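Local coordinates for hypothetical protein, GDSL-like Lipase/Acylhydrolase family protein (PDB 4M8K) that probably hydrolyses ester or acyl bonds as a GDSL-like lipase/acylhydrolase of Bacteroides uniformis, its exact substrate being unknown, at residues S24-S29 against T104-L109; G35-A40 against E77-Y82; C44-P49 against W203-V208; I115-G120 against A164-I169. All blocks are in the same frame, centred on the assembly; numbering follows the deposited sequence.

Contact 1. Residues S24-S29 against T104-L109; sequences SILGDS and TRIHNL. With ACT (acetate ion), chain C.
Ser24 and Leu109 bring the two backbones nearest, CA to CA 6.0 Å, where the loop 104-109, folded into a type I turn from Arg105 to Asn108, runs past strand 22-27. This strand is the inner neighbour of 75-81 in the parallel sheet of the flavodoxin-like α/β/α fold of GDSL (SGNH) hydrolases, and Gly27-Asp28-Ser29 at its C-terminal end matches the start of the family's Gly-Asp-Ser-Leu signature. At the start of the strand, Ser24 OG donates to Leu109 O at 2.5 Å, tilted 23° from the carbonyl plane; the same hydroxyl has a weak bond with Arg78 N. Leu26 fills the middle. Its CG stands anti to the backbone N (chi1 -175°), which carries the two methyls to the loop: CD2 meets Ile106 CG2 at 4.2 Å, while CD1 touches Leu109 CD2 at 4.3 Å and covers one face of the Arg105 guanidinium, 3.8 Å from NH2. The edge of that flat group does the polar work. Arg105 NH2 bonds Gly27 O at 3.0 Å with a nearly straight N-H...O (165°), the acceptor lying in the guanidinium plane and the donor in the carbonyl plane. NH2 also bonds Asn80 O on the adjacent strand, and NH1 bonds Arg100 O, so one buried cation ties the ends of two strands to the loop. Beyond Gly27 the chain leaves the loop and reaches a bound acetate, probably from the crystallisation liquor: Ser29 N bonds its OXT at 3.1 Å, and Ser29 OG donates to the other acetate oxygen, O, at 2.5 Å.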
loop_
_atom_site.group_PDB
_atom_site.type_symbol
_atom_site.label_atom_id
_atom_site.label_comp_id
_atom_site.label_asym_id
_atom_site.label_seq_id
_atom_site.Cartn_x
_atom_site.Cartn_y
_atom_site.Cartn_z
ATOM N N SER A 24 0.600 -6.083 -8.593
ATOM C CA SER A 24 0.892 -4.681 -8.496
ATOM C C SER A 24 0.715 -4.193 -7.050
ATOM O O SER A 24 -0.080 -4.752 -6.275
ATOM C CB SER A 24 -0.007 -3.912 -9.454
ATOM O OG SER A 24 0.388 -4.000 -10.817
ATOM N N ILE A 25 1.466 -3.148 -6.699
ATOM C CA ILE A 25 1.467 -2.540 -5.356
ATOM C C ILE A 25 1.105 -1.062 -5.494
ATOM O O ILE A 25 1.631 -0.396 -6.382
ATOM C CB ILE A 25 2.854 -2.691 -4.716
ATOM C CG1 ILE A 25 3.207 -4.189 -4.584
ATOM C CG2 ILE A 25 2.919 -2.049 -3.327
ATOM C CD1 ILE A 25 4.627 -4.479 -4.982
ATOM N N LEU A 26 0.200 -0.584 -4.619
ATOM C CA LEU A 26 -0.110 0.838 -4.435
ATOM C C LEU A 26 0.308 1.151 -3.004
ATOM O O LEU A 26 -0.348 0.712 -2.050
ATOM C CB LEU A 26 -1.580 1.097 -4.667
ATOM C CG LEU A 26 -2.033 2.534 -4.631
ATOM C CD1 LEU A 26 -1.395 3.301 -5.749
ATOM C CD2 LEU A 26 -3.550 2.658 -4.715
ATOM N N GLY A 27 1.466 1.803 -2.855
ATOM C CA GLY A 27 2.119 1.943 -1.548
ATOM C C GLY A 27 2.723 3.282 -1.257
ATOM O O GLY A 27 2.655 4.262 -2.059
ATOM N N ASP A 28 3.327 3.312 -0.084
ATOM C CA ASP A 28 4.069 4.442 0.425
ATOM C C ASP A 28 5.566 4.038 0.608
ATOM O O ASP A 28 6.018 3.096 -0.038
ATOM C CB ASP A 28 3.411 4.972 1.702
ATOM C CG ASP A 28 3.357 3.930 2.822
ATOM O OD1 ASP A 28 4.203 3.000 2.879
ATOM O OD2 ASP A 28 2.428 4.033 3.644
ATOM N N SER A 29 6.308 4.726 1.477
ATOM C CA SER A 29 7.756 4.428 1.666
ATOM C C SER A 29 8.023 2.966 1.947
ATOM O O SER A 29 9.081 2.466 1.584
ATOM C CB SER A 29 8.355 5.180 2.845
ATOM O OG SER A 29 8.470 6.572 2.668
ATOM N N THR A 104 -5.254 9.218 -6.397
ATOM C CA THR A 104 -4.907 9.808 -7.676
ATOM C C THR A 104 -4.050 8.891 -8.533
ATOM O O THR A 104 -3.811 9.207 -9.678
ATOM C CB THR A 104 -4.148 11.134 -7.486
ATOM O OG1 THR A 104 -2.834 10.868 -6.970
ATOM C CG2 THR A 104 -4.898 12.043 -6.518
ATOM N N ARG A 105 -3.596 7.760 -7.981
ATOM C CA ARG A 105 -2.676 6.863 -8.689
ATOM C C ARG A 105 -3.263 5.545 -9.122
ATOM O O ARG A 105 -2.583 4.705 -9.666
ATOM C CB ARG A 105 -1.487 6.646 -7.783
ATOM C CG ARG A 105 -0.584 7.889 -7.772
ATOM C CD ARG A 105 0.162 8.092 -6.465
ATOM N NE ARG A 105 0.834 6.877 -6.060
ATOM C CZ ARG A 105 1.060 6.492 -4.820
ATOM N NH1 ARG A 105 0.719 7.235 -3.784
ATOM N NH2 ARG A 105 1.635 5.342 -4.629
ATOM N N ILE A 106 -4.576 5.390 -8.896
ATOM C CA ILE A 106 -5.290 4.134 -9.105
ATOM C C ILE A 106 -5.411 3.656 -10.561
ATOM O O ILE A 106 -5.643 2.486 -10.757
ATOM C CB ILE A 106 -6.733 4.227 -8.522
ATOM C CG1 ILE A 106 -7.500 5.401 -9.103
ATOM C CG2 ILE A 106 -6.680 4.370 -7.006
ATOM C CD1 ILE A 106 -8.990 5.374 -8.720
ATOM N N HIS A 107 -5.221 4.535 -11.545
ATOM C CA HIS A 107 -5.174 4.143 -12.968
ATOM C C HIS A 107 -3.824 3.652 -13.459
ATOM O O HIS A 107 -3.739 3.178 -14.596
ATOM C CB HIS A 107 -5.600 5.299 -13.899
ATOM C CG HIS A 107 -6.995 5.795 -13.666
ATOM N ND1 HIS A 107 -8.068 5.391 -14.425
ATOM C CD2 HIS A 107 -7.493 6.666 -12.746
ATOM C CE1 HIS A 107 -9.158 5.994 -14.002
ATOM N NE2 HIS A 107 -8.837 6.776 -12.984
ATOM N N ASN A 108 -2.771 3.776 -12.673
ATOM C CA ASN A 108 -1.452 3.439 -13.173
ATOM C C ASN A 108 -0.853 2.271 -12.392
ATOM O O ASN A 108 0.091 2.443 -11.616
ATOM C CB ASN A 108 -0.575 4.697 -13.131
ATOM C CG ASN A 108 0.701 4.561 -13.888
ATOM O OD1 ASN A 108 0.880 3.736 -14.786
ATOM N ND2 ASN A 108 1.649 5.412 -13.513
ATOM N N LEU A 109 -1.417 1.074 -12.623
ATOM C CA LEU A 109 -0.998 -0.166 -11.977
ATOM C C LEU A 109 -0.776 -1.326 -12.950
ATOM O O LEU A 109 -0.666 -2.484 -12.523
ATOM C CB LEU A 109 -2.072 -0.568 -10.980
ATOM C CG LEU A 109 -2.306 0.428 -9.827
ATOM C CD1 LEU A 109 -3.436 -0.071 -8.945
ATOM C CD2 LEU A 109 -1.066 0.577 -9.009
HETATM C C ACT C . 6.173 6.667 4.662
HETATM O O ACT C . 7.339 7.037 4.878
HETATM O OXT ACT C . 5.663 6.879 3.561
HETATM C CH3 ACT C . 5.364 5.942 5.695
#

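Contact 2. Residues G35-A40 against E77-Y82; sequences GHVSPA and ERNNSY
Val37 and Ser38 lie over Asn79 and Asn80, the loop 35-40 crossing the outermost strand 75-81 at 86° instead of extending the sheet. One direct hydrogen bond crosses: Ser38 N donates to Asn79 O at 2.9 Å, approaching from well above the carbonyl plane. Asn79 O also takes a weak bond from Ser81 N, closing an inverse gamma turn centred on Asn80, and a CA-H...O contact from Val37 CA at 3.2 Å; a second such contact runs from Asn80 CA to Ser38 O at 3.2 Å. Two waters add links: water 1 donates to Ser38 O and accepts from Arg78 NH1 at 3.0 Å, in the guanidinium plane, while the same NH1 bonds Asn108 OD1; water 2 joins Ser38 OG to Asn79 N, accepting from the latter.

Van der Waals touches are few, and mostly of carbon on polar atoms. Val37 CG1 rests 3.7 Å from Ser81 O, the CD of cis Pro39 lies 4.0 Å from Asn80 ND2, and Ser38 CB meets Arg78 CD. Asn79, its amide swung away from the backbone N (chi1 -172°), turns OD1 to receive Ser81 OG at 2.7 Å and ND2 to bond Ser31 O; Asn80 OD1 accepts from Asn42 ND2, and its ND2 donates to Asn108 O. Adhesion here therefore comes chiefly from polar groups: a kinked strand edge offers a carbonyl to the crossing loop, and hydrogen bonds hold the asparagine amides.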
loop_
_atom_site.group_PDB
_atom_site.type_symbol
_atom_site.label_atom_id
_atom_site.label_comp_id
_atom_site.label_asym_id
_atom_site.label_seq_id
_atom_site.Cartn_x
_atom_site.Cartn_y
_atom_site.Cartn_z
ATOM N N GLY A 35 14.769 3.096 -8.003
ATOM C CA GLY A 35 14.902 2.409 -9.288
ATOM C C GLY A 35 13.894 1.308 -9.528
ATOM O O GLY A 35 13.917 0.656 -10.555
ATOM N N HIS A 36 13.021 1.064 -8.581
ATOM C CA HIS A 36 12.082 -0.044 -8.706
ATOM C C HIS A 36 10.659 0.411 -8.453
ATOM O O HIS A 36 9.791 -0.400 -8.077
ATOM C CB HIS A 36 12.425 -1.159 -7.689
ATOM C CG HIS A 36 13.702 -1.850 -7.980
ATOM N ND1 HIS A 36 13.763 -3.042 -8.676
ATOM C CD2 HIS A 36 14.977 -1.501 -7.715
ATOM C CE1 HIS A 36 15.029 -3.372 -8.855
ATOM N NE2 HIS A 36 15.781 -2.450 -8.287
ATOM N N VAL A 37 10.377 1.689 -8.657
ATOM C CA VAL A 37 8.972 2.159 -8.595
ATOM C C VAL A 37 8.550 2.697 -9.932
ATOM O O VAL A 37 9.381 3.142 -10.712
ATOM C CB VAL A 37 8.818 3.246 -7.505
ATOM C CG1 VAL A 37 9.047 2.636 -6.142
ATOM C CG2 VAL A 37 9.792 4.415 -7.721
ATOM N N SER A 38 7.234 2.738 -10.195
ATOM C CA SER A 38 6.715 3.348 -11.394
ATOM C C SER A 38 5.494 4.173 -11.036
ATOM O O SER A 38 4.577 3.635 -10.402
ATOM C CB SER A 38 6.325 2.275 -12.383
ATOM O OG SER A 38 7.390 1.388 -12.568
ATOM N N PRO A 39 5.463 5.433 -11.444
ATOM C CA PRO A 39 6.480 6.203 -12.186
ATOM C C PRO A 39 7.845 6.276 -11.476
ATOM O O PRO A 39 7.942 6.288 -10.255
ATOM C CB PRO A 39 5.873 7.598 -12.279
ATOM C CG PRO A 39 4.378 7.395 -12.137
ATOM C CD PRO A 39 4.224 6.213 -11.241
ATOM N N ALA A 40 8.891 6.321 -12.267
ATOM C CA ALA A 40 10.259 6.403 -11.739
ATOM C C ALA A 40 10.462 7.622 -10.854
ATOM O O ALA A 40 11.241 7.569 -9.908
ATOM C CB ALA A 40 11.273 6.415 -12.879
ATOM N N GLU A 77 4.080 -6.551 -11.686
ATOM C CA GLU A 77 3.506 -5.785 -12.791
ATOM C C GLU A 77 3.936 -4.316 -12.556
ATOM O O GLU A 77 4.814 -3.800 -13.275
ATOM C CB GLU A 77 2.006 -5.978 -12.842
ATOM C CG GLU A 77 1.260 -5.107 -13.828
ATOM C CD GLU A 77 1.402 -5.561 -15.279
ATOM O OE1 GLU A 77 2.126 -6.547 -15.540
ATOM O OE2 GLU A 77 0.808 -4.919 -16.173
ATOM N N ARG A 78 3.386 -3.651 -11.528
ATOM C CA ARG A 78 3.801 -2.291 -11.264
ATOM C C ARG A 78 3.937 -2.111 -9.779
ATOM O O ARG A 78 3.043 -2.459 -9.044
ATOM C CB ARG A 78 2.795 -1.250 -11.766
ATOM C CG ARG A 78 2.725 -1.103 -13.279
ATOM C CD ARG A 78 4.054 -0.641 -13.923
ATOM N NE ARG A 78 3.759 -0.336 -15.324
ATOM C CZ ARG A 78 3.194 0.803 -15.758
ATOM N NH1 ARG A 78 2.908 1.813 -14.934
ATOM N NH2 ARG A 78 2.936 0.937 -17.053
ATOM N N ASN A 79 5.044 -1.501 -9.367
ATOM C CA ASN A 79 5.192 -0.993 -8.003
ATOM C C ASN A 79 5.006 0.544 -7.950
ATOM O O ASN A 79 5.985 1.316 -8.034
ATOM C CB ASN A 79 6.539 -1.405 -7.415
ATOM C CG ASN A 79 6.637 -1.060 -5.938
ATOM O OD1 ASN A 79 5.672 -0.589 -5.356
ATOM N ND2 ASN A 79 7.843 -1.170 -5.371
ATOM N N ASN A 80 3.751 0.939 -7.842
ATOM C CA ASN A 80 3.407 2.351 -7.690
ATOM C C ASN A 80 3.398 2.736 -6.225
ATOM O O ASN A 80 2.357 2.798 -5.582
ATOM C CB ASN A 80 2.057 2.657 -8.336
ATOM C CG ASN A 80 1.849 4.134 -8.567
ATOM O OD1 ASN A 80 2.380 4.974 -7.824
ATOM N ND2 ASN A 80 1.082 4.467 -9.590
ATOM N N SER A 81 4.588 3.000 -5.711
ATOM C CA SER A 81 4.796 3.364 -4.330
ATOM C C SER A 81 5.558 4.671 -4.285
ATOM O O SER A 81 6.400 4.935 -5.125
ATOM C CB SER A 81 5.497 2.249 -3.532
ATOM O OG SER A 81 4.718 1.028 -3.479
ATOM N N TYR A 82 5.228 5.479 -3.269
ATOM C CA TYR A 82 5.562 6.889 -3.194
ATOM C C TYR A 82 5.710 7.298 -1.731
ATOM O O TYR A 82 4.736 7.344 -0.968
ATOM C CB TYR A 82 4.470 7.695 -3.874
ATOM C CG TYR A 82 4.777 9.159 -4.235
ATOM C CD1 TYR A 82 5.332 10.061 -3.324
ATOM C CD2 TYR A 82 4.468 9.644 -5.504
ATOM C CE1 TYR A 82 5.600 11.388 -3.680
ATOM C CE2 TYR A 82 4.735 10.957 -5.864
ATOM C CZ TYR A 82 5.282 11.831 -4.935
ATOM O OH TYR A 82 5.502 13.145 -5.294
HETATM O O HOH W 1 2.706 2.170 -12.002
HETATM O O HOH W 2 7.330 -0.879 -11.068
#

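Contact 3. Residues C44-P49 against W203-V208; sequences CWYGVP and WGHPSV. With ACT (acetate ion), chain C.
Trp45 lies against His205 in a face-to-face stack, its five-membered ring and the imidazole having centroids 3.7 Å apart and planes 20° from parallel. The indole continues past the imidazole, so that His205 CB sits over the six-membered ring, a CH-pi contact 3.8 Å from its centroid. A chi1 of -161° swings the Trp45 indole away from its own backbone N and sets CE3 above the centre of the next residue's ring. That Tyr46 ring aims its hydroxyl at segment 203-208: OH donates to Pro206 O at 2.6 Å, on a lone pair in the carbonyl plane.

Both imidazole nitrogens are engaged: ND1 of His205 donates to Trp203 O at 2.6 Å, and NE2 of His205 to the acetate O at 2.8 Å, consistent with His205 being the active-site histidine of GDSL hydrolases. A serine in place of Trp45 would probably leave that face of the imidazole without its stacking partner and the ring freer to turn away from the acetate.

Lys53 makes a cation-pi contact with Trp45. Strand 205-206 pairs antiparallel with 201-202 and leads through the N-cap Ser207 into helix 208-222, whose Met211 packs on both Tyr46 and Pro206.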
loop_
_atom_site.group_PDB
_atom_site.type_symbol
_atom_site.label_atom_id
_atom_site.label_comp_id
_atom_site.label_asym_id
_atom_site.label_seq_id
_atom_site.Cartn_x
_atom_site.Cartn_y
_atom_site.Cartn_z
ATOM N N CYS A 44 11.216 7.834 -3.149
ATOM C CA CYS A 44 11.587 6.585 -2.443
ATOM C C CYS A 44 12.242 6.848 -1.088
ATOM O O CYS A 44 12.826 7.892 -0.880
ATOM C CB CYS A 44 12.547 5.816 -3.325
ATOM S SG CYS A 44 11.780 5.149 -4.829
ATOM N N TRP A 45 12.197 5.873 -0.195
ATOM C CA TRP A 45 12.808 5.950 1.100
ATOM C C TRP A 45 14.037 5.051 1.182
ATOM O O TRP A 45 15.003 5.412 1.802
ATOM C CB TRP A 45 11.781 5.547 2.161
ATOM C CG TRP A 45 12.110 5.985 3.572
ATOM C CD1 TRP A 45 11.732 7.133 4.158
ATOM C CD2 TRP A 45 12.818 5.231 4.570
ATOM N NE1 TRP A 45 12.172 7.156 5.450
ATOM C CE2 TRP A 45 12.809 5.981 5.733
ATOM C CE3 TRP A 45 13.428 3.958 4.591
ATOM C CZ2 TRP A 45 13.462 5.556 6.898
ATOM C CZ3 TRP A 45 14.001 3.524 5.730
ATOM C CH2 TRP A 45 14.062 4.327 6.874
ATOM N N TYR A 46 13.982 3.895 0.532
ATOM C CA TYR A 46 15.093 2.936 0.537
ATOM C C TYR A 46 15.971 3.018 -0.717
ATOM O O TYR A 46 15.482 3.167 -1.808
ATOM C CB TYR A 46 14.548 1.523 0.635
ATOM C CG TYR A 46 13.764 1.199 1.902
ATOM C CD1 TYR A 46 14.425 0.718 3.021
ATOM C CD2 TYR A 46 12.374 1.354 1.978
ATOM C CE1 TYR A 46 13.733 0.426 4.207
ATOM C CE2 TYR A 46 11.680 1.047 3.157
ATOM C CZ TYR A 46 12.349 0.569 4.242
ATOM O OH TYR A 46 11.680 0.239 5.405
ATOM N N GLY A 47 17.266 2.839 -0.538
ATOM C CA GLY A 47 18.199 2.780 -1.664
ATOM C C GLY A 47 18.472 4.077 -2.396
ATOM O O GLY A 47 18.961 4.031 -3.522
ATOM N N VAL A 48 18.220 5.227 -1.766
ATOM C CA VAL A 48 18.334 6.508 -2.443
ATOM C C VAL A 48 19.785 7.036 -2.266
ATOM O O VAL A 48 20.202 7.341 -1.165
ATOM C CB VAL A 48 17.362 7.553 -1.915
ATOM C CG1 VAL A 48 17.557 8.888 -2.611
ATOM C CG2 VAL A 48 15.892 7.103 -2.070
ATOM N N PRO A 49 20.535 7.175 -3.352
ATOM C CA PRO A 49 21.927 7.681 -3.216
ATOM C C PRO A 49 22.002 9.032 -2.498
ATOM O O PRO A 49 21.241 9.958 -2.839
ATOM C CB PRO A 49 22.386 7.823 -4.652
ATOM C CG PRO A 49 21.489 6.946 -5.443
ATOM C CD PRO A 49 20.173 6.903 -4.743
ATOM N N TRP A 203 13.985 3.652 12.334
ATOM C CA TRP A 203 13.621 4.964 11.775
ATOM C C TRP A 203 12.235 4.933 11.212
ATOM O O TRP A 203 11.980 5.545 10.154
ATOM C CB TRP A 203 14.633 5.465 10.731
ATOM C CG TRP A 203 15.649 6.363 11.281
ATOM C CD1 TRP A 203 16.040 6.490 12.588
ATOM C CD2 TRP A 203 16.408 7.323 10.543
ATOM N NE1 TRP A 203 17.004 7.461 12.696
ATOM C CE2 TRP A 203 17.233 8.002 11.462
ATOM C CE3 TRP A 203 16.429 7.709 9.191
ATOM C CZ2 TRP A 203 18.153 8.993 11.065
ATOM C CZ3 TRP A 203 17.335 8.705 8.790
ATOM C CH2 TRP A 203 18.181 9.327 9.730
ATOM N N GLY A 204 11.352 4.234 11.920
ATOM C CA GLY A 204 9.893 4.224 11.619
ATOM C C GLY A 204 9.511 3.429 10.385
ATOM O O GLY A 204 8.295 3.382 9.984
ATOM N N HIS A 205 10.483 2.706 9.837
ATOM C CA HIS A 205 10.242 1.905 8.624
ATOM C C HIS A 205 10.807 0.494 8.736
ATOM O O HIS A 205 11.721 0.256 9.494
ATOM C CB HIS A 205 10.819 2.621 7.430
ATOM C CG HIS A 205 10.230 3.981 7.198
ATOM N ND1 HIS A 205 10.466 5.034 8.042
ATOM C CD2 HIS A 205 9.389 4.449 6.247
ATOM C CE1 HIS A 205 9.863 6.112 7.587
ATOM N NE2 HIS A 205 9.162 5.777 6.520
ATOM N N PRO A 206 10.223 -0.462 8.021
ATOM C CA PRO A 206 10.703 -1.824 8.341
ATOM C C PRO A 206 12.184 -2.040 8.063
ATOM O O PRO A 206 12.757 -1.464 7.114
ATOM C CB PRO A 206 9.853 -2.710 7.450
ATOM C CG PRO A 206 8.583 -1.935 7.234
ATOM C CD PRO A 206 9.057 -0.489 7.129
ATOM N N SER A 207 12.778 -2.823 8.959
ATOM C CA SER A 207 14.122 -3.321 8.894
ATOM C C SER A 207 14.118 -4.550 8.025
ATOM O O SER A 207 13.068 -4.992 7.553
ATOM C CB SER A 207 14.605 -3.697 10.312
ATOM O OG SER A 207 13.846 -4.781 10.836
ATOM N N VAL A 208 15.281 -5.132 7.846
ATOM C CA VAL A 208 15.400 -6.354 7.087
ATOM C C VAL A 208 14.518 -7.415 7.715
ATOM O O VAL A 208 13.750 -8.070 7.027
ATOM C CB VAL A 208 16.849 -6.827 7.030
ATOM C CG1 VAL A 208 16.939 -8.299 6.546
ATOM C CG2 VAL A 208 17.645 -5.945 6.095
HETATM C C ACT C . 6.173 6.667 4.662
HETATM O O ACT C . 7.339 7.037 4.878
HETATM O OXT ACT C . 5.663 6.879 3.561
HETATM C CH3 ACT C . 5.364 5.942 5.695
#

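Contact 4. Residues I115-G120 against A164-I169; sequences ILVFGG and ARIYNI
Ile115 to Val117 are zipped to Arg165 to Ile169 by four backbone hydrogen bonds, from Ile115 N to Arg165 O at 2.8 Å through to Ile169 N to Val117 O at 2.7 Å, the strands running parallel at 21°. This part is tightly packed on both faces. Leu116 and Tyr167 lie side by side, CD2 of Leu116 on CB of Tyr167 at 3.8 Å, next to helix 64-71; on the reverse, Val117 CG2 meets Ile166 CG2 at 4.1 Å under Leu157 of helix 146-160. A chi1 of -167° turns the Phe118 ring flat to Ile169, whose CG2 stands 3.6 Å from the ring centroid, almost on the normal. A valine at Phe118 would probably open a gap beneath that methyl and beside Trp64.

Further on, water replaces direct pairing. Water 3 donates to Gly119 O and to Ile169 O at 2.8 Å, while water 4 accepts from Gly119 N and donates to Asn168 OD1 at 2.6 Å; Asn168 ND2 bonds Asn193 OD1. At the start, Arg165 is exposed. Adjacent parallel strands joined through helix 146-160 form a beta-alpha-beta crossover of the GDSL hydrolase sheet, with Gly120 as N-cap of helix 121-126.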
loop_
_atom_site.group_PDB
_atom_site.type_symbol
_atom_site.label_atom_id
_atom_site.label_comp_id
_atom_site.label_asym_id
_atom_site.label_seq_id
_atom_site.Cartn_x
_atom_site.Cartn_y
_atom_site.Cartn_z
ATOM N N ILE A 115 -3.774 -7.037 -6.591
ATOM C CA ILE A 115 -3.392 -5.682 -6.161
ATOM C C ILE A 115 -3.220 -5.678 -4.625
ATOM O O ILE A 115 -4.119 -6.069 -3.869
ATOM C CB ILE A 115 -4.407 -4.622 -6.584
ATOM C CG1 ILE A 115 -4.515 -4.597 -8.111
ATOM C CG2 ILE A 115 -4.004 -3.254 -6.047
ATOM C CD1 ILE A 115 -5.602 -3.730 -8.645
ATOM N N LEU A 116 -2.045 -5.245 -4.191
ATOM C CA LEU A 116 -1.735 -5.080 -2.796
ATOM C C LEU A 116 -1.662 -3.576 -2.444
ATOM O O LEU A 116 -0.767 -2.862 -2.884
ATOM C CB LEU A 116 -0.438 -5.812 -2.461
ATOM C CG LEU A 116 -0.357 -7.262 -2.949
ATOM C CD1 LEU A 116 1.037 -7.785 -2.661
ATOM C CD2 LEU A 116 -1.403 -8.180 -2.335
ATOM N N VAL A 117 -2.630 -3.144 -1.638
ATOM C CA VAL A 117 -2.756 -1.760 -1.175
ATOM C C VAL A 117 -2.133 -1.699 0.201
ATOM O O VAL A 117 -2.544 -2.452 1.096
ATOM C CB VAL A 117 -4.237 -1.299 -1.098
ATOM C CG1 VAL A 117 -4.310 0.174 -0.736
ATOM C CG2 VAL A 117 -4.938 -1.535 -2.415
ATOM N N PHE A 118 -1.115 -0.835 0.361
ATOM C CA PHE A 118 -0.346 -0.732 1.611
ATOM C C PHE A 118 -0.153 0.746 1.959
ATOM O O PHE A 118 0.904 1.351 1.764
ATOM C CB PHE A 118 0.977 -1.469 1.438
ATOM C CG PHE A 118 1.753 -1.719 2.682
ATOM C CD1 PHE A 118 1.399 -1.160 3.923
ATOM C CD2 PHE A 118 2.842 -2.549 2.622
ATOM C CE1 PHE A 118 2.109 -1.453 5.019
ATOM C CE2 PHE A 118 3.569 -2.865 3.742
ATOM C CZ PHE A 118 3.222 -2.302 4.949
ATOM N N GLY A 119 -1.207 1.324 2.507
ATOM C CA GLY A 119 -1.253 2.750 2.849
ATOM C C GLY A 119 -1.964 3.041 4.174
ATOM O O GLY A 119 -2.495 2.121 4.897
ATOM N N GLY A 120 -1.925 4.321 4.509
ATOM C CA GLY A 120 -2.517 4.809 5.745
ATOM C C GLY A 120 -1.561 5.247 6.803
ATOM O O GLY A 120 -1.911 6.064 7.658
ATOM N N ALA A 164 -9.547 -8.429 -10.621
ATOM C CA ALA A 164 -8.351 -8.584 -9.799
ATOM C C ALA A 164 -8.736 -8.988 -8.389
ATOM O O ALA A 164 -9.835 -8.720 -7.960
ATOM C CB ALA A 164 -7.548 -7.296 -9.765
ATOM N N ARG A 165 -7.826 -9.633 -7.678
ATOM C CA ARG A 165 -7.956 -9.813 -6.237
ATOM C C ARG A 165 -7.203 -8.695 -5.541
ATOM O O ARG A 165 -6.052 -8.430 -5.825
ATOM C CB ARG A 165 -7.439 -11.207 -5.780
ATOM C CG ARG A 165 -8.343 -12.380 -6.130
ATOM C CD ARG A 165 -9.742 -12.317 -5.460
ATOM N NE ARG A 165 -9.729 -11.933 -4.031
ATOM C CZ ARG A 165 -9.457 -12.749 -3.005
ATOM N NH1 ARG A 165 -9.157 -14.024 -3.213
ATOM N NH2 ARG A 165 -9.469 -12.287 -1.746
ATOM N N ILE A 166 -7.886 -7.998 -4.651
ATOM C CA ILE A 166 -7.358 -6.833 -3.981
ATOM C C ILE A 166 -7.263 -7.144 -2.502
ATOM O O ILE A 166 -8.221 -7.666 -1.915
ATOM C CB ILE A 166 -8.276 -5.628 -4.166
ATOM C CG1 ILE A 166 -8.520 -5.366 -5.656
ATOM C CG2 ILE A 166 -7.718 -4.415 -3.428
ATOM C CD1 ILE A 166 -9.652 -4.393 -5.931
ATOM N N TYR A 167 -6.078 -6.914 -1.956
ATOM C CA TYR A 167 -5.758 -7.089 -0.551
ATOM C C TYR A 167 -5.263 -5.796 0.040
ATOM O O TYR A 167 -4.432 -5.081 -0.587
ATOM C CB TYR A 167 -4.660 -8.146 -0.393
ATOM C CG TYR A 167 -5.067 -9.526 -0.834
ATOM C CD1 TYR A 167 -4.928 -9.915 -2.141
ATOM C CD2 TYR A 167 -5.560 -10.449 0.075
ATOM C CE1 TYR A 167 -5.288 -11.189 -2.555
ATOM C CE2 TYR A 167 -5.964 -11.716 -0.330
ATOM C CZ TYR A 167 -5.837 -12.080 -1.645
ATOM O OH TYR A 167 -6.197 -13.344 -2.047
ATOM N N ASN A 168 -5.810 -5.428 1.188
ATOM C CA ASN A 168 -5.335 -4.301 1.933
ATOM C C ASN A 168 -4.328 -4.762 3.003
ATOM O O ASN A 168 -4.493 -5.829 3.621
ATOM C CB ASN A 168 -6.453 -3.575 2.636
ATOM C CG ASN A 168 -6.007 -2.205 3.161
ATOM O OD1 ASN A 168 -5.652 -1.298 2.368
ATOM N ND2 ASN A 168 -6.048 -2.024 4.457
ATOM N N ILE A 169 -3.320 -3.943 3.223
ATOM C CA ILE A 169 -2.299 -4.261 4.213
ATOM C C ILE A 169 -2.252 -3.109 5.222
ATOM O O ILE A 169 -1.923 -1.965 4.838
ATOM C CB ILE A 169 -0.942 -4.435 3.574
ATOM C CG1 ILE A 169 -0.905 -5.615 2.603
ATOM C CG2 ILE A 169 0.142 -4.677 4.634
ATOM C CD1 ILE A 169 0.397 -5.644 1.758
HETATM O O HOH W 3 -0.943 0.356 6.035
HETATM O O HOH W 4 -3.751 0.397 2.842
#

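Contacts 1, 2 and 4 share the parallel sheet. Strand 22-27 lies between the other two: Ser24 O probably bonds Leu116 N of contact 4 at 2.9 Å, and Arg105 NH2 of contact 1 probably bonds Asn80 O of contact 2, at 2.8 Å. The centres of contacts 1 and 2 are about 8 Å apart, those of 1 and 4 about 9 Å. Contact 3 stands farther off, about 18 Å from contact 1 between centres, yet converges on the same acetate: Ser29 OG lies 4.0 Å from His205 NE2. Ser29 N, Gly84 N and Asn122 ND2, just after contact 4, all bond the acetate, consistent with a serine-histidine active site and the oxyanion hole of GDSL hydrolases.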